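Local structure of ferric vibriobactin ABC transporter, periplasmic ferric vibriobactin-binding protein (3R5T) at residues 6-11 with 16-21; 102-107 with 113-118; 166-171 with 223-228; 188-193 with 280-285. The protein probably carries iron-loaded vibriobactin through the periplasm of Vibrio cholerae to an ABC transporter, binding the siderophore in a cleft between two lobes. One frame throughout, in Å; residues are numbered along the deposited sequence. Where two conformers were deposited one is given.

Interactions 1 and 2 belong to one lobe of this two-lobed siderophore-binding protein and interactions 3 and 4 to the other, so the first pair lies across the chain's centre from the second. Along the chain, the 6-11/16-21 hairpin closes before 102-107/113-118 opens; later, interactions 3 and 4 alternate their segments. Interactions 1 and 2 touch where the hairpin meets strand 113-116, their centres about 13 Å apart. Interaction 3 lies on strand 165-169 and interaction 4 on helices 185-192 and 272-286, joined where Ile-167 packs on Leu-190. Segments 113-118 and 166-171 bring Tyr-118, Ser-169 and His-171 to vibriobactin from the two sides of the cleft.

Interaction 1. Residues 6-11 with 16-21; sequences PRTFQN and ITTIPS. With EDO (1,2-ethanediol), chain E.
Arg-7 to Gln-10 and Ile-16 to Ile-19 pair as the two antiparallel strands of a beta hairpin near the N-terminus, laid against the outer strand 113-116 of the N-terminal lobe. Four backbone bonds hold it. Arg-7 and Ile-19 form one hydrogen-bonded pair, the shorter link being Ile-19 N to Arg-7 O at 2.8 Å; Phe-9 and Thr-17 form the next, with Phe-9 N to Thr-17 O at 2.9 Å. Between them, at the non-hydrogen-bonded pair Thr-8/Thr-18, Thr-8 CA approaches Thr-17 O at 3.5 Å in a CA-H...O contact.

The apolar contacts divide by face. On the exposed face, the methyl CG2 of Thr-8 rests on Ile-16 CB at 3.6 Å, meeting it diagonally; beta-branched residues suit such extended strands. On the buried face, Ile-19 CD1 lies 4.1 Å from Phe-9 CB. With CG anti to the backbone N (chi1 -178°), the Phe-9 ring leads off the hairpin to pack on Ile-114, Val-116 and helix 123-134. Arg-7 extends from this face too, making a salt bridge with Glu-137.

An ethanediol, probably from the crystallisation liquor, bridges the outer edge, accepting from Gln-10 N through O2 and donating through O1 to Thr-8 O.

The polar side chains near the turn suit their buried place because both can give and accept. Asn-11 OD1 takes the N-H of Leu-115, and the Thr-17 hydroxyl bonds to Thr-113 O. Thr-17 OG1 also accepts from Asn-11 ND2 at 2.9 Å, nearly straight at 175° and in the plane of the amide.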
# COMPACT_ATOMS: atom_id res chain seq x y z
N PRO A 6 17.69 -5.53 24.45
CA PRO A 6 16.48 -5.98 23.75
C PRO A 6 15.32 -4.99 23.87
O PRO A 6 15.31 -4.12 24.74
CB PRO A 6 16.12 -7.28 24.49
CG PRO A 6 17.42 -7.75 25.07
CD PRO A 6 18.14 -6.51 25.46
N ARG A 7 14.34 -5.13 22.98
CA ARG A 7 13.09 -4.40 23.10
C ARG A 7 11.93 -5.31 22.70
O ARG A 7 12.12 -6.32 22.01
CB ARG A 7 13.10 -3.13 22.24
CG ARG A 7 13.28 -3.40 20.76
CD ARG A 7 13.30 -2.11 19.94
NE ARG A 7 14.41 -1.23 20.30
CZ ARG A 7 14.62 -0.03 19.76
NH1 ARG A 7 13.79 0.44 18.82
NH2 ARG A 7 15.64 0.72 20.16
N THR A 8 10.74 -4.95 23.16
CA THR A 8 9.54 -5.72 22.89
C THR A 8 8.73 -5.02 21.82
O THR A 8 8.55 -3.81 21.85
CB THR A 8 8.67 -5.84 24.14
OG1 THR A 8 9.36 -6.62 25.12
CG2 THR A 8 7.33 -6.49 23.82
N PHE A 9 8.27 -5.80 20.85
CA PHE A 9 7.43 -5.32 19.77
C PHE A 9 6.03 -5.90 19.94
O PHE A 9 5.87 -7.12 20.13
CB PHE A 9 8.02 -5.77 18.42
CG PHE A 9 7.24 -5.27 17.23
CD1 PHE A 9 7.51 -4.02 16.68
CD2 PHE A 9 6.22 -6.05 16.67
CE1 PHE A 9 6.79 -3.56 15.58
CE2 PHE A 9 5.50 -5.59 15.59
CZ PHE A 9 5.78 -4.33 15.05
N GLN A 10 5.02 -5.03 19.85
CA GLN A 10 3.64 -5.46 19.93
C GLN A 10 3.10 -5.84 18.56
O GLN A 10 2.99 -5.00 17.66
CB GLN A 10 2.77 -4.37 20.58
CG GLN A 10 3.11 -4.12 22.05
CD GLN A 10 2.31 -2.98 22.65
OE1 GLN A 10 2.09 -1.95 22.01
NE2 GLN A 10 1.88 -3.16 23.90
N ASN A 11 2.79 -7.13 18.40
CA ASN A 11 2.28 -7.68 17.14
C ASN A 11 0.80 -7.41 16.96
O ASN A 11 0.07 -7.17 17.93
CB ASN A 11 2.54 -9.18 17.10
CG ASN A 11 4.02 -9.52 17.11
OD1 ASN A 11 4.79 -8.98 16.32
ND2 ASN A 11 4.42 -10.40 18.01
N ILE A 16 3.42 -10.54 21.66
CA ILE A 16 4.63 -9.73 21.66
C ILE A 16 5.83 -10.54 21.18
O ILE A 16 5.85 -11.77 21.27
CB ILE A 16 4.93 -9.11 23.04
CG1 ILE A 16 5.15 -10.20 24.10
CG2 ILE A 16 3.82 -8.15 23.44
CD1 ILE A 16 5.66 -9.66 25.45
N THR A 17 6.82 -9.84 20.65
CA THR A 17 8.07 -10.46 20.24
C THR A 17 9.22 -9.67 20.82
O THR A 17 9.28 -8.46 20.66
CB THR A 17 8.23 -10.48 18.70
OG1 THR A 17 7.20 -11.29 18.14
CG2 THR A 17 9.59 -11.01 18.29
N THR A 18 10.11 -10.35 21.53
CA THR A 18 11.31 -9.69 22.00
C THR A 18 12.38 -9.75 20.93
O THR A 18 12.75 -10.82 20.42
CB THR A 18 11.81 -10.30 23.31
OG1 THR A 18 10.81 -10.12 24.31
CG2 THR A 18 13.11 -9.64 23.77
N ILE A 19 12.85 -8.57 20.54
CA ILE A 19 13.94 -8.46 19.60
C ILE A 19 15.22 -8.20 20.38
O ILE A 19 15.40 -7.14 20.97
CB ILE A 19 13.65 -7.35 18.58
CG1 ILE A 19 12.27 -7.55 17.94
CG2 ILE A 19 14.74 -7.30 17.53
CD1 ILE A 19 11.86 -6.41 17.03
N PRO A 20 16.09 -9.20 20.43
CA PRO A 20 17.25 -9.21 21.33
C PRO A 20 18.30 -8.17 20.98
O PRO A 20 18.95 -7.61 21.87
CB PRO A 20 17.84 -10.62 21.15
CG PRO A 20 16.74 -11.43 20.53
CD PRO A 20 15.93 -10.48 19.71
N SER A 21 18.47 -7.92 19.69
CA SER A 21 19.50 -7.01 19.19
C SER A 21 18.97 -6.25 17.97
O SER A 21 18.06 -6.74 17.29
CB SER A 21 20.73 -7.83 18.79
OG SER A 21 20.36 -8.95 18.00
C1 EDO E . 7.34 -1.12 19.15
O1 EDO E . 8.46 -1.90 19.61
C2 EDO E . 6.09 -1.99 19.05
O2 EDO E . 5.58 -2.31 20.35

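Interaction 2. Residues 102-107 with 113-118; sequences DQIPLL and TILVDY. With MOH (methanol), chain D.
Ile-104 lays its terminal methyl CD1 across the side chain of Leu-115, about at right angles, so that a single carbon meets several atoms of the leucine. The closest approach is Ile-104 CD1 to Leu-115 CD2 at 3.9 Å, and Leu-115 CB is hardly farther from the same methyl, at 4.0 Å. With CG anti to the backbone N (chi1 174°), Leu-115 has CD1 and CD2 both close to that methyl.

Thr-113 fills the other half of the contact. Its methyl CG2 faces Ile-104 CG2 at 4.2 Å and Leu-107 CB at 4.1 Å, while OG1 lies 3.4 Å from Leu-107 C in a van der Waals contact. That hydroxyl bonds instead to Ala-111 O in the connecting loop. Threonine thus suits its place: its methyl meets the helix and its hydroxyl the turn.

These residues belong to the beta-alpha-beta unit of strand 89-93, helix 104-108 and strand 113-116, the last being an outermost strand of the parallel sheet. The short helix covers one side of it with Ile-104 and Leu-107, one turn apart; its first turn is closed by Leu-107 N bonding to Gln-103 O at 3.0 Å. Alternation sends Ile-114 and Val-116 to the opposite side of the sheet, where both meet helix 123-134.

Past the strand, Asp-117 N donates almost straight to the oxygen of a methanol at 2.8 Å, and Gln-129 OE1 is bonded to the same solvent oxygen. Asp-117 OD2 forms a salt bridge with Arg-212. Tyr-118 touches vibriobactin, its hydroxyl bonded to Asp-98 and Arg-269.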
# COMPACT_ATOMS: atom_id res chain seq x y z
N ASP A 102 -0.16 -17.87 9.60
CA ASP A 102 -0.26 -19.21 10.18
C ASP A 102 1.08 -19.93 10.30
O ASP A 102 1.18 -20.95 10.97
CB ASP A 102 -1.25 -20.07 9.37
CG ASP A 102 -2.68 -19.60 9.53
OD1 ASP A 102 -2.94 -18.75 10.41
OD2 ASP A 102 -3.54 -20.08 8.76
N GLN A 103 2.10 -19.40 9.64
CA GLN A 103 3.44 -19.98 9.68
C GLN A 103 4.32 -19.34 10.75
O GLN A 103 5.50 -19.68 10.88
CB GLN A 103 4.11 -19.86 8.31
CG GLN A 103 3.51 -20.79 7.26
CD GLN A 103 2.15 -20.33 6.76
OE1 GLN A 103 1.99 -19.19 6.34
NE2 GLN A 103 1.16 -21.23 6.78
N ILE A 104 3.76 -18.43 11.54
CA ILE A 104 4.57 -17.75 12.56
C ILE A 104 5.35 -18.67 13.52
O ILE A 104 6.54 -18.47 13.74
CB ILE A 104 3.78 -16.65 13.29
CG1 ILE A 104 3.61 -15.47 12.34
CG2 ILE A 104 4.52 -16.19 14.53
CD1 ILE A 104 2.73 -14.35 12.88
N PRO A 105 4.69 -19.70 14.07
CA PRO A 105 5.43 -20.59 14.97
C PRO A 105 6.64 -21.25 14.30
O PRO A 105 7.68 -21.42 14.95
CB PRO A 105 4.38 -21.64 15.36
CG PRO A 105 3.07 -20.90 15.26
CD PRO A 105 3.25 -20.04 14.03
N LEU A 106 6.53 -21.62 13.03
CA LEU A 106 7.67 -22.21 12.33
C LEU A 106 8.76 -21.17 12.11
O LEU A 106 9.95 -21.46 12.25
CB LEU A 106 7.24 -22.85 11.01
CG LEU A 106 6.41 -24.12 11.14
CD1 LEU A 106 5.67 -24.46 9.84
CD2 LEU A 106 7.30 -25.28 11.57
N LEU A 107 8.36 -19.94 11.80
CA LEU A 107 9.32 -18.88 11.52
C LEU A 107 10.03 -18.40 12.79
O LEU A 107 11.23 -18.12 12.78
CB LEU A 107 8.63 -17.71 10.82
CG LEU A 107 8.08 -18.02 9.42
CD1 LEU A 107 7.07 -16.98 8.99
CD2 LEU A 107 9.22 -18.12 8.41
N THR A 113 10.23 -13.04 15.09
CA THR A 113 9.25 -12.85 14.03
C THR A 113 8.16 -11.88 14.49
O THR A 113 7.59 -12.06 15.57
CB THR A 113 8.65 -14.22 13.63
OG1 THR A 113 9.70 -15.04 13.12
CG2 THR A 113 7.59 -14.08 12.54
N ILE A 114 7.91 -10.85 13.69
CA ILE A 114 6.90 -9.84 14.02
C ILE A 114 5.77 -9.81 13.00
O ILE A 114 5.94 -10.22 11.84
CB ILE A 114 7.53 -8.43 14.20
CG1 ILE A 114 8.12 -7.90 12.88
CG2 ILE A 114 8.53 -8.46 15.36
CD1 ILE A 114 8.49 -6.40 12.95
N LEU A 115 4.61 -9.34 13.45
CA LEU A 115 3.38 -9.38 12.67
C LEU A 115 2.74 -7.98 12.66
O LEU A 115 2.43 -7.42 13.72
CB LEU A 115 2.43 -10.40 13.31
CG LEU A 115 1.01 -10.55 12.78
CD1 LEU A 115 1.02 -11.03 11.34
CD2 LEU A 115 0.21 -11.50 13.66
N VAL A 116 2.55 -7.45 11.45
CA VAL A 116 2.01 -6.11 11.23
C VAL A 116 0.83 -6.18 10.27
O VAL A 116 0.74 -7.08 9.42
CB VAL A 116 3.08 -5.13 10.68
CG1 VAL A 116 4.21 -4.97 11.69
CG2 VAL A 116 3.63 -5.62 9.33
N ASP A 117 -0.10 -5.25 10.41
CA ASP A 117 -1.24 -5.16 9.52
C ASP A 117 -1.13 -3.88 8.72
O ASP A 117 -1.21 -2.78 9.28
CB ASP A 117 -2.54 -5.19 10.32
CG ASP A 117 -3.78 -5.29 9.44
OD1 ASP A 117 -3.64 -5.23 8.19
OD2 ASP A 117 -4.88 -5.42 10.01
N TYR A 118 -0.90 -4.01 7.42
CA TYR A 118 -0.77 -2.85 6.56
C TYR A 118 -2.11 -2.37 6.01
O TYR A 118 -2.18 -1.35 5.33
CB TYR A 118 0.19 -3.13 5.41
CG TYR A 118 -0.20 -4.32 4.56
CD1 TYR A 118 -1.36 -4.30 3.78
CD2 TYR A 118 0.60 -5.46 4.51
CE1 TYR A 118 -1.71 -5.40 2.98
CE2 TYR A 118 0.26 -6.55 3.73
CZ TYR A 118 -0.89 -6.53 2.95
OH TYR A 118 -1.20 -7.63 2.17
C MOH D . -0.48 -3.91 13.32
O MOH D . 0.35 -3.30 12.34

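Interaction 3. Residues 166-171 with 223-228; sequences NIVSYH and TQLQAE. With VBN ((4S,5R)-N-{3-[(2,3-dihydroxybenzoyl)amino]propyl}-2-(2,3-dihydroxyphenyl)-N-[3-({[(4S,5R)-2-(2,3-dihydroxyphenyl)-5-met hyl-4,5-dihydro-1,3-oxazol-4-yl]carbonyl}amino)propyl]-5-methyl-4,5-dihydro-1,3-oxazole-4-carboxamide), chain B.
The vibriobactin pocket draws on the C-terminal end of strand 165-169, a central strand of the second lobe's mixed sheet, and the other end of this strand is covered by the loop 223-228 through Asn-166 and Val-168. Alternation of the strand separates the tasks: Asn-166 and Val-168 turn to the loop, Ile-167 and Ser-169 to the opposite face.

Asn-166 carries most of the contact. Its chi1 of 47° places CG between the backbone N and the carbonyl carbon, and the amide nitrogen ND2 then lies 3.5 Å from Leu-225 CB and equally close to Ala-227 CB. Asparagine suits this buried place because its amide both gives and accepts. ND2 donates to Glu-198 OE1 and to a water at 3.1 Å, and that water in turn donates to Ala-227 O at 2.7 Å; OD1 is bonded to the hydroxyl of Thr-230. Glu-198 also receives the backbone N-H of Gln-226 and of Ala-227, which ties the loop to the same polar cluster. Beside it the contact is apolar, with Val-168 CG2 meeting Leu-225 CD1 at 4.0 Å; two branched apolar side chains pack together here, both buried.

At the ligand end, the amide carbonyl oxygen OAC of vibriobactin's dihydroxybenzoyl arm is held twice, which should fix the direction of that C=O. Ser-169 OG donates to OAC at 2.7 Å. His-171 has the propyl carbon CAU over one ring face, while OAC sits in the ring plane at its edge, receiving NE2-H at 2.9 Å with an angle of 148°.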
# COMPACT_ATOMS: atom_id res chain seq x y z
N ASN A 166 -14.07 8.76 -5.20
CA ASN A 166 -13.91 7.41 -4.68
C ASN A 166 -12.69 6.74 -5.31
O ASN A 166 -12.15 7.23 -6.30
CB ASN A 166 -15.18 6.54 -4.89
CG ASN A 166 -15.74 6.65 -6.27
OD1 ASN A 166 -15.02 6.49 -7.26
ND2 ASN A 166 -17.05 6.92 -6.36
N ILE A 167 -12.25 5.65 -4.71
CA ILE A 167 -11.12 4.88 -5.21
C ILE A 167 -11.58 3.46 -5.38
O ILE A 167 -12.05 2.82 -4.44
CB ILE A 167 -9.93 4.92 -4.22
CG1 ILE A 167 -9.52 6.37 -3.96
CG2 ILE A 167 -8.76 4.11 -4.78
CD1 ILE A 167 -8.52 6.51 -2.79
N VAL A 168 -11.45 2.94 -6.60
CA VAL A 168 -12.06 1.67 -6.94
C VAL A 168 -11.03 0.68 -7.48
O VAL A 168 -10.15 1.05 -8.25
CB VAL A 168 -13.14 1.88 -8.04
CG1 VAL A 168 -13.71 0.55 -8.53
CG2 VAL A 168 -14.26 2.80 -7.54
N SER A 169 -11.17 -0.58 -7.08
CA SER A 169 -10.50 -1.70 -7.72
C SER A 169 -11.53 -2.40 -8.61
O SER A 169 -12.45 -3.04 -8.12
CB SER A 169 -9.94 -2.66 -6.68
OG SER A 169 -9.24 -3.73 -7.31
N TYR A 170 -11.36 -2.24 -9.91
CA TYR A 170 -12.38 -2.66 -10.88
C TYR A 170 -12.03 -3.94 -11.60
O TYR A 170 -10.92 -4.09 -12.11
CB TYR A 170 -12.59 -1.55 -11.90
CG TYR A 170 -13.59 -1.83 -12.99
CD1 TYR A 170 -14.96 -1.84 -12.72
CD2 TYR A 170 -13.19 -2.02 -14.31
CE1 TYR A 170 -15.89 -2.06 -13.74
CE2 TYR A 170 -14.12 -2.24 -15.33
CZ TYR A 170 -15.46 -2.28 -15.04
OH TYR A 170 -16.38 -2.50 -16.06
N HIS A 171 -12.99 -4.86 -11.64
CA HIS A 171 -12.84 -6.12 -12.36
C HIS A 171 -14.00 -6.45 -13.27
O HIS A 171 -14.05 -7.53 -13.82
CB HIS A 171 -12.60 -7.27 -11.39
CG HIS A 171 -11.36 -7.11 -10.58
ND1 HIS A 171 -10.10 -7.28 -11.11
CD2 HIS A 171 -11.18 -6.76 -9.29
CE1 HIS A 171 -9.19 -7.05 -10.18
NE2 HIS A 171 -9.82 -6.72 -9.06
N THR A 223 -22.84 0.92 -9.15
CA THR A 223 -23.78 1.89 -9.70
C THR A 223 -24.27 2.90 -8.67
O THR A 223 -24.83 3.92 -9.03
CB THR A 223 -25.03 1.23 -10.31
OG1 THR A 223 -25.80 0.61 -9.28
CG2 THR A 223 -24.65 0.21 -11.38
N GLN A 224 -24.05 2.60 -7.39
CA GLN A 224 -24.56 3.45 -6.30
C GLN A 224 -23.54 4.47 -5.81
O GLN A 224 -23.87 5.29 -4.95
CB GLN A 224 -25.04 2.57 -5.15
CG GLN A 224 -26.18 1.63 -5.56
CD GLN A 224 -26.59 0.66 -4.46
OE1 GLN A 224 -25.82 -0.20 -4.06
NE2 GLN A 224 -27.83 0.80 -3.99
N LEU A 225 -22.34 4.45 -6.37
CA LEU A 225 -21.31 5.41 -5.96
C LEU A 225 -21.71 6.84 -6.36
O LEU A 225 -22.22 7.07 -7.45
CB LEU A 225 -19.95 5.03 -6.55
CG LEU A 225 -19.37 3.72 -6.00
CD1 LEU A 225 -18.18 3.26 -6.83
CD2 LEU A 225 -18.98 3.90 -4.55
N GLN A 226 -21.50 7.79 -5.46
CA GLN A 226 -22.01 9.14 -5.71
C GLN A 226 -20.94 10.18 -6.06
O GLN A 226 -21.28 11.27 -6.54
CB GLN A 226 -22.85 9.64 -4.54
CG GLN A 226 -24.08 8.78 -4.21
CD GLN A 226 -25.24 9.00 -5.17
OE1 GLN A 226 -26.40 8.74 -4.83
NE2 GLN A 226 -24.95 9.47 -6.38
N ALA A 227 -19.68 9.85 -5.83
CA ALA A 227 -18.63 10.85 -6.03
C ALA A 227 -18.51 11.30 -7.48
O ALA A 227 -18.74 10.54 -8.43
CB ALA A 227 -17.28 10.35 -5.50
N GLU A 228 -18.13 12.57 -7.62
CA GLU A 228 -17.99 13.22 -8.91
C GLU A 228 -16.71 12.81 -9.63
O GLU A 228 -16.56 13.08 -10.82
CB GLU A 228 -18.00 14.73 -8.72
CG GLU A 228 -19.30 15.28 -8.14
CD GLU A 228 -19.28 15.51 -6.62
OE1 GLU A 228 -18.58 14.79 -5.87
OE2 GLU A 228 -20.00 16.44 -6.18
C VBN B . -7.21 -11.05 -5.22
N VBN B . -5.78 -10.97 -3.13
O VBN B . -8.22 -10.93 -4.61
CA VBN B . -5.90 -11.36 -4.52
CB VBN B . -5.58 -12.90 -4.43
CAB VBN B . -0.10 -7.35 -8.37
OAC VBN B . -9.58 -6.16 -6.27
OAD VBN B . -2.63 -11.12 -7.75
OAF VBN B . -5.54 -6.94 -1.88
OAG VBN B . -6.99 -9.52 1.76
OAH VBN B . -3.67 -9.25 -1.24
OAI VBN B . -6.76 -8.18 -3.89
OAJ VBN B . -6.46 -9.64 -0.91
OAK VBN B . -3.74 -9.00 -3.94
CAL VBN B . -7.79 -4.19 -3.04
CAM VBN B . -6.73 -13.19 1.16
CAN VBN B . -0.05 -9.06 -2.05
CAO VBN B . -6.80 -4.89 -2.27
CAP VBN B . -6.90 -11.95 1.84
CAQ VBN B . -1.24 -9.13 -1.27
CAR VBN B . -8.46 -4.85 -4.13
CAS VBN B . -6.48 -13.22 -0.22
CAT VBN B . -0.12 -9.00 -3.47
CAU VBN B . -9.11 -9.72 -7.71
CAV VBN B . -6.10 -11.00 -8.94
CAW VBN B . -9.80 -8.95 -6.57
CAX VBN B . -4.75 -10.97 -9.69
CAY VBN B . -8.54 -11.09 -7.35
CAZ VBN B . -6.00 -11.30 -7.44
NBB VBN B . -8.92 -8.27 -5.62
NBC VBN B . -3.93 -9.85 -9.23
NBD VBN B . -2.61 -8.52 -6.24
OBF VBN B . -0.28 -8.81 -6.31
CBG VBN B . -8.93 -6.83 -5.54
CBH VBN B . -2.90 -10.05 -8.21
CBJ VBN B . -6.32 -12.08 -2.39
CBK VBN B . -6.49 -6.24 -2.58
CBL VBN B . -6.83 -10.74 1.13
CBM VBN B . -2.47 -9.14 -1.92
CBN VBN B . -7.13 -6.87 -3.61
CBO VBN B . -6.59 -10.79 -0.19
CBP VBN B . -2.53 -9.09 -3.29
CBQ VBN B . -8.16 -6.14 -4.42
CBR VBN B . -6.39 -12.07 -0.88
CBS VBN B . -1.31 -8.99 -4.09
CBU VBN B . -0.68 -8.60 -7.74
CBW VBN B . -1.45 -9.04 -5.59
CBX VBN B . -2.28 -8.77 -7.66
NBY VBN B . -7.23 -11.09 -6.68
OG1 VBN B . -6.08 -13.29 -3.08
CG2 VBN B . -4.19 -13.38 -4.85
O HOH W 1 -18.85 7.82 -8.72

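Interaction 4. Residues 188-193 with 280-285; sequences QLLQSV and NSLLRR
Leu-189 O, one turn before Val-193 meets Leu-282, is gripped by both donors of Ser-192: the hydroxyl OG reaches it at 2.6 Å, and the backbone N adds a weak bond. Here helix 185-192 of the second, Rossmann-like lobe comes to its end beside the C-terminal helix 272-286. Serine suits a last turn, since its short side chain can fold back on the carbonyl three residues earlier; its own carbonyl receives Arg-155. Two further bonds complete the turn, Ser-192 N to Gln-188 O at 3.0 Å and Val-193 N to Leu-190 O at 3.1 Å, the latter spanning three residues and so tighter than an alpha-helical step.

Between the two helices the contact is small and wholly apolar, with Leu-282 as its centre. Leu-282 points at the other helix, with CG anti to its carbonyl carbon (chi1 -63°) and the chain extended to CD1, a reach that suits two helices whose nearest CA atoms, those of Val-193 and Leu-282, are 9.1 Å apart. Leu-190 sets out along its helix flank rather than at Leu-282, but its end bends nearer, leaving CD1 4.4 Å from Leu-282 CD1. Leu-190 also packs on Leu-263 of strand 260-264, and Leu-189 meets Ala-275, Ile-278 and Ile-279, so the two helices share a buried apolar seam that reaches the sheet through Leu-190.

Farther along, Arg-285 pairs through NH2 with Asp-237 in a salt bridge. The side chains of Val-193 and Leu-282 cross at a slant, and their closest touch is Val-193 CG2 to Leu-282 CD1 at 3.9 Å.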
# COMPACT_ATOMS: atom_id res chain seq x y z
N GLN A 188 -6.09 7.66 2.56
CA GLN A 188 -5.40 8.65 3.38
C GLN A 188 -4.36 9.42 2.57
O GLN A 188 -4.17 10.62 2.78
CB GLN A 188 -4.80 7.99 4.63
CG GLN A 188 -5.88 7.35 5.53
CD GLN A 188 -5.41 7.06 6.95
OE1 GLN A 188 -5.16 7.99 7.73
NE2 GLN A 188 -5.31 5.77 7.31
N LEU A 189 -3.72 8.76 1.62
CA LEU A 189 -2.79 9.45 0.73
C LEU A 189 -3.50 10.55 -0.06
O LEU A 189 -3.06 11.70 -0.10
CB LEU A 189 -2.12 8.46 -0.24
CG LEU A 189 -1.25 9.11 -1.32
CD1 LEU A 189 -0.02 9.79 -0.74
CD2 LEU A 189 -0.80 8.07 -2.32
N LEU A 190 -4.64 10.21 -0.66
CA LEU A 190 -5.36 11.23 -1.42
C LEU A 190 -5.90 12.36 -0.53
O LEU A 190 -5.86 13.54 -0.91
CB LEU A 190 -6.48 10.59 -2.26
CG LEU A 190 -6.12 10.29 -3.72
CD1 LEU A 190 -4.76 9.64 -3.89
CD2 LEU A 190 -7.21 9.48 -4.40
N GLN A 191 -6.41 12.00 0.65
CA GLN A 191 -6.88 12.99 1.61
C GLN A 191 -5.79 14.01 1.93
O GLN A 191 -6.08 15.20 2.11
CB GLN A 191 -7.30 12.31 2.92
CG GLN A 191 -8.52 11.42 2.86
CD GLN A 191 -8.66 10.57 4.11
OE1 GLN A 191 -8.30 11.02 5.21
NE2 GLN A 191 -9.15 9.35 3.96
N SER A 192 -4.55 13.53 2.02
CA SER A 192 -3.43 14.39 2.41
C SER A 192 -3.11 15.50 1.42
O SER A 192 -2.52 16.51 1.80
CB SER A 192 -2.16 13.57 2.72
OG SER A 192 -1.53 13.12 1.53
N VAL A 193 -3.51 15.32 0.16
CA VAL A 193 -3.36 16.40 -0.81
C VAL A 193 -4.69 17.09 -1.14
O VAL A 193 -4.80 17.75 -2.18
CB VAL A 193 -2.66 15.93 -2.09
CG1 VAL A 193 -1.23 15.50 -1.76
CG2 VAL A 193 -3.44 14.78 -2.75
N ASN A 280 2.73 12.54 -8.16
CA ASN A 280 3.23 13.10 -9.42
C ASN A 280 2.12 13.14 -10.46
O ASN A 280 1.99 14.12 -11.20
CB ASN A 280 4.43 12.32 -9.96
CG ASN A 280 5.73 12.62 -9.22
OD1 ASN A 280 5.82 13.56 -8.43
ND2 ASN A 280 6.75 11.80 -9.49
N SER A 281 1.32 12.08 -10.53
CA SER A 281 0.25 12.02 -11.53
C SER A 281 -0.81 13.08 -11.25
O SER A 281 -1.39 13.65 -12.17
CB SER A 281 -0.38 10.61 -11.62
OG SER A 281 -1.31 10.37 -10.57
N LEU A 282 -1.04 13.36 -9.98
CA LEU A 282 -2.02 14.37 -9.61
C LEU A 282 -1.53 15.77 -9.97
O LEU A 282 -2.31 16.60 -10.45
CB LEU A 282 -2.35 14.28 -8.12
CG LEU A 282 -3.00 12.96 -7.68
CD1 LEU A 282 -3.33 13.06 -6.21
CD2 LEU A 282 -4.26 12.66 -8.49
N LEU A 283 -0.23 16.02 -9.78
CA LEU A 283 0.38 17.28 -10.17
C LEU A 283 0.25 17.51 -11.67
O LEU A 283 -0.12 18.61 -12.11
CB LEU A 283 1.86 17.32 -9.78
CG LEU A 283 2.18 17.63 -8.31
CD1 LEU A 283 3.63 17.28 -7.98
CD2 LEU A 283 1.88 19.08 -8.01
N ARG A 284 0.56 16.49 -12.45
CA ARG A 284 0.50 16.60 -13.90
C ARG A 284 -0.91 16.91 -14.39
O ARG A 284 -1.08 17.70 -15.33
CB ARG A 284 1.00 15.31 -14.56
CG ARG A 284 2.50 15.12 -14.51
CD ARG A 284 2.93 13.83 -15.21
NE ARG A 284 4.21 13.37 -14.69
CZ ARG A 284 4.38 12.28 -13.95
NH1 ARG A 284 3.35 11.49 -13.66
NH2 ARG A 284 5.59 11.97 -13.52
N ARG A 285 -1.91 16.30 -13.78
CA ARG A 285 -3.28 16.52 -14.25
C ARG A 285 -3.97 17.73 -13.65
O ARG A 285 -4.72 18.41 -14.34
CB ARG A 285 -4.17 15.28 -14.07
CG ARG A 285 -5.55 15.50 -14.70
CD ARG A 285 -6.42 14.27 -14.70
NE ARG A 285 -6.16 13.38 -15.83
CZ ARG A 285 -6.69 13.48 -17.05
NH1 ARG A 285 -7.51 14.47 -17.36
NH2 ARG A 285 -6.38 12.58 -17.96